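Local coordinates for protein mandelate racemase/muconate lactonizing enzyme (Jannaschia sp., PDB 4J3Z) that probably acts as an isomerase or lyase of the enolase superfamily, working on carboxylate substrates, at residues D[44-48]-D[49-53]; D[111-114]-D[115-118]. All coordinates share one frame; numbering follows the deposited sequence.

Contact 1. Residues D[44-48]-D[49-53]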
loop_
_atom_site.group_PDB
_atom_site.type_symbol
_atom_site.label_atom_id
_atom_site.label_comp_id
_atom_site.label_asym_id
_atom_site.label_seq_id
_atom_site.Cartn_x
_atom_site.Cartn_y
_atom_site.Cartn_z
ATOM N N ALA D 44 17.654 27.596 18.339
ATOM C CA ALA D 44 18.685 27.292 19.331
ATOM C C ALA D 44 19.838 26.436 18.798
ATOM O O ALA D 44 20.677 25.962 19.572
ATOM C CB ALA D 44 18.060 26.663 20.579
ATOM N N GLY D 45 19.879 26.250 17.481
ATOM C CA GLY D 45 20.972 25.535 16.823
ATOM C C GLY D 45 22.301 26.185 17.145
ATOM O O GLY D 45 23.221 25.521 17.649
ATOM N N VAL D 46 22.393 27.484 16.856
ATOM C CA VAL D 46 23.537 28.303 17.276
ATOM C C VAL D 46 23.087 29.352 18.296
ATOM O O VAL D 46 21.890 29.651 18.401
ATOM C CB VAL D 46 24.271 28.992 16.089
ATOM C CG1 VAL D 46 24.948 27.957 15.203
ATOM C CG2 VAL D 46 23.332 29.884 15.285
ATOM N N GLY D 47 24.055 29.901 19.037
ATOM C CA GLY D 47 23.793 30.867 20.096
ATOM C C GLY D 47 23.224 32.184 19.612
ATOM O O GLY D 47 23.300 32.490 18.422
ATOM N N PRO D 48 22.661 32.982 20.540
ATOM C CA PRO D 48 22.009 34.249 20.220
ATOM C C PRO D 48 22.950 35.310 19.634
ATOM O O PRO D 48 22.477 36.244 18.994
ATOM C CB PRO D 48 21.427 34.708 21.561
ATOM C CG PRO D 48 22.183 33.969 22.606
ATOM C CD PRO D 48 22.630 32.682 21.986
ATOM N N GLU D 49 24.258 35.157 19.834
ATOM C CA GLU D 49 25.236 36.064 19.228
ATOM C C GLU D 49 25.276 35.815 17.725
ATOM O O GLU D 49 25.226 36.761 16.928
ATOM C CB GLU D 49 26.634 35.860 19.838
ATOM C CG GLU D 49 27.652 36.917 19.441
ATOM C CD GLU D 49 29.080 36.398 19.330
ATOM O OE1 GLU D 49 29.283 35.169 19.308
ATOM O OE2 GLU D 49 30.015 37.228 19.252
ATOM N N ALA D 50 25.361 34.538 17.353
ATOM C CA ALA D 50 25.399 34.140 15.956
ATOM C C ALA D 50 24.017 34.298 15.330
ATOM O O ALA D 50 23.908 34.617 14.143
ATOM C CB ALA D 50 25.905 32.710 15.813
ATOM N N MET D 51 22.966 34.086 16.124
ATOM C CA MET D 51 21.610 34.316 15.627
ATOM C C MET D 51 21.388 35.770 15.225
ATOM O O MET D 51 20.730 36.018 14.205
ATOM C CB MET D 51 20.520 33.844 16.603
ATOM C CG MET D 51 20.159 32.362 16.523
ATOM S SD MET D 51 19.745 31.689 14.892
ATOM C CE MET D 51 18.353 32.701 14.382
ATOM N N THR D 52 21.945 36.728 15.984
ATOM C CA THR D 52 21.738 38.141 15.638
ATOM C C THR D 52 22.254 38.459 14.236
ATOM O O THR D 52 21.677 39.289 13.539
ATOM C CB THR D 52 22.309 39.188 16.649
ATOM O OG1 THR D 52 23.734 39.259 16.563
ATOM C CG2 THR D 52 21.864 38.958 18.078
ATOM N N HIS D 53 23.330 37.793 13.824
ATOM C CA HIS D 53 23.877 37.980 12.483
ATOM C C HIS D 53 23.061 37.237 11.429
ATOM O O HIS D 53 22.949 37.701 10.300
ATOM C CB HIS D 53 25.347 37.579 12.435
ATOM C CG HIS D 53 26.213 38.373 13.361
ATOM N ND1 HIS D 53 26.693 37.871 14.556
ATOM C CD2 HIS D 53 26.701 39.631 13.262
ATOM C CE1 HIS D 53 27.429 38.791 15.153
ATOM N NE2 HIS D 53 27.444 39.871 14.392
#

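Contact 2. Residues D[111-114]-D[115-118]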
loop_
_atom_site.group_PDB
_atom_site.type_symbol
_atom_site.label_atom_id
_atom_site.label_comp_id
_atom_site.label_asym_id
_atom_site.label_seq_id
_atom_site.Cartn_x
_atom_site.Cartn_y
_atom_site.Cartn_z
ATOM N N ASP D 111 -5.850 49.165 11.862
ATOM C CA ASP D 111 -6.657 49.295 13.074
ATOM C C ASP D 111 -7.521 48.109 13.396
ATOM O O ASP D 111 -8.717 48.205 13.441
ATOM C CB ASP D 111 -7.467 50.576 13.088
ATOM C CG ASP D 111 -7.006 51.535 14.120
ATOM O OD1 ASP D 111 -6.104 51.228 14.875
ATOM O OD2 ASP D 111 -7.554 52.620 14.168
ATOM N N CYS D 112 -6.870 46.983 13.571
ATOM C CA CYS D 112 -7.472 45.678 13.470
ATOM C C CYS D 112 -6.586 44.726 14.261
ATOM O O CYS D 112 -5.359 44.777 14.122
ATOM C CB CYS D 112 -7.506 45.291 11.990
ATOM S SG CYS D 112 -8.221 43.696 11.559
ATOM N N PRO D 113 -7.188 43.879 15.118
ATOM C CA PRO D 113 -6.361 42.903 15.836
ATOM C C PRO D 113 -5.936 41.819 14.875
ATOM O O PRO D 113 -6.693 41.497 13.957
ATOM C CB PRO D 113 -7.310 42.345 16.904
ATOM C CG PRO D 113 -8.684 42.548 16.341
ATOM C CD PRO D 113 -8.621 43.766 15.456
ATOM N N VAL D 114 -4.741 41.260 15.060
ATOM C CA VAL D 114 -4.204 40.308 14.075
ATOM C C VAL D 114 -5.202 39.200 13.704
ATOM O O VAL D 114 -5.331 38.873 12.531
ATOM C CB VAL D 114 -2.823 39.737 14.473
ATOM C CG1 VAL D 114 -2.386 38.646 13.508
ATOM C CG2 VAL D 114 -1.781 40.838 14.462
ATOM N N TRP D 115 -5.928 38.644 14.676
ATOM C CA TRP D 115 -6.858 37.544 14.349
ATOM C C TRP D 115 -7.873 37.903 13.269
ATOM O O TRP D 115 -8.257 37.058 12.471
ATOM C CB TRP D 115 -7.554 36.940 15.580
ATOM C CG TRP D 115 -8.302 37.905 16.481
ATOM C CD1 TRP D 115 -7.894 38.360 17.695
ATOM C CD2 TRP D 115 -9.596 38.494 16.249
ATOM N NE1 TRP D 115 -8.840 39.205 18.231
ATOM C CE2 TRP D 115 -9.895 39.299 17.367
ATOM C CE3 TRP D 115 -10.530 38.419 15.207
ATOM C CZ2 TRP D 115 -11.083 40.033 17.469
ATOM C CZ3 TRP D 115 -11.709 39.150 15.308
ATOM C CH2 TRP D 115 -11.973 39.943 16.429
ATOM N N ALA D 116 -8.268 39.174 13.227
ATOM C CA ALA D 116 -9.251 39.649 12.258
ATOM C C ALA D 116 -8.714 39.693 10.818
ATOM O O ALA D 116 -9.407 40.142 9.903
ATOM C CB ALA D 116 -9.792 41.008 12.690
ATOM N N MET D 117 -7.478 39.229 10.624
ATOM C CA MET D 117 -6.868 39.168 9.293
ATOM C C MET D 117 -6.561 37.716 8.892
ATOM O O MET D 117 -5.984 37.443 7.824
ATOM C CB MET D 117 -5.618 40.046 9.247
ATOM C CG MET D 117 -5.897 41.520 9.525
ATOM S SD MET D 117 -4.433 42.574 9.530
ATOM C CE MET D 117 -3.542 41.912 10.938
ATOM N N LEU D 118 -6.975 36.792 9.759
ATOM C CA LEU D 118 -6.725 35.368 9.577
ATOM C C LEU D 118 -8.024 34.563 9.566
ATOM O O LEU D 118 -8.003 33.340 9.721
ATOM C CB LEU D 118 -5.813 34.846 10.691
ATOM C CG LEU D 118 -4.442 35.466 10.975
ATOM C CD1 LEU D 118 -3.946 34.938 12.314
ATOM C CD2 LEU D 118 -3.431 35.158 9.877
#

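Contact 1. Residues D[44-48]-D[49-53]
Met51 N donates to Gly47 O at 2.8 Å, the bond that starts helix 48-62. Gly47 holds the N-cap position, and its carbonyl receives this N-H with an N-H...O angle of 155°. The next bond of the helical ladder, from Thr52 N to Pro48 O, is 3.1 Å long. Pro48 opens the first turn, a place that suits proline because no helical partner is needed for its nitrogen. One side chain joins the polar pattern within the turn: Thr52 OG1 donates to Glu49 O at 2.9 Å. With chi1 at 74°, that hydroxyl is folded back over the preceding turn, and the methyl CG2 is turned to the side of Pro48 O.

The apolar part is a small cluster on Val46, the residue before the cap. Its CG2 branch touches the methyl of Ala50, CB, at 3.9 Å and the sulfur of Met51, SD, at 4.0 Å, so one methyl bridges two successive helical residues. The Val46 and Met51 side chains cross at about a right angle. Met51 bends at both chi2 and chi3, which folds the thioether back instead of extending it; its CG meanwhile lies 3.7 Å from Val46 O.

The loop carrying Val46 and Gly47 leads from strand 36-41 of the three-stranded antiparallel sheet into helix 48-62. Met51 packs against Thr90 and Ala94 of helix 89-109, while Pro48 meets Tyr23 and Tyr379 in loops. A second subunit also meets the cap: Gly47 N bonds to Asp57 of that subunit, whose own helix 48-62 approaches closely enough for the two His53 rings to stack.

Contact 2. Residues D[111-114]-D[115-118]
Cys112 and Pro113 run extended into a short 3-10 turn, closed by i to i+3 bonds from Ala116 N to Pro113 O and from Met117 N to Val114 O, both 2.9 Å. Pro113 lies over one face of the Trp115 indole: its CG is 3.9 Å from the centroid of the six-membered ring, 27° off the normal, a CH-pi contact offset toward the rim. Trp115 reaches it with chi1 at 55°, which sets CG between the backbone N and the carbonyl carbon and swings the indole back against the proline. Its NE1 bonds to Pro360 O, fixing the ring's rotation, and His323 meets the ring at a shallow angle. A leucine here would probably leave Pro360 O without this donor and uncover the side of Pro113 that now rests on the indole.

Cys112 SG bridges the turn, lying 3.8 Å from Met117 CG and beside the methyl of Ala116. Val114 packs with two residues of the turn: its CG2 meets Met117 CE at 4.1 Å, while CG1 approaches Leu118 CD1. Met117 curls at chi3, bringing its methyl CE against Val114 CA.

Cys112 and Val114 share backbone hydrogen bonds with Gly364, and Leu118 packs on helix 290-302. Arg110 of a third subunit packs on Cys112 and Met117. The stretch is a proline-led 3-10 turn in the connection from helix 89-109 to strand 125-131, where the N-terminal capping domain passes into the barrel domain of the enolase superfamily fold.

How the contacts relate
From the N terminus, the chain leaves strand 36-41, the last of the three-stranded antiparallel sheet, and contact 1 closes the loop that enters helix 48-62. Helices 71-80 and 89-109 follow, and contact 2 closes a turn in the connection to strand 125-131, the first strand of the barrel sheet. The contacts are in series, neither nested nor crossed; their centres lie about 31 Å apart and they do not touch. Helix 89-109 links them: it meets Met51 in contact 1 and Val114 and Met117 in contact 2. Contact 1 borders a second subunit, contact 2 a third and barrel helices 290-302 and 315-327.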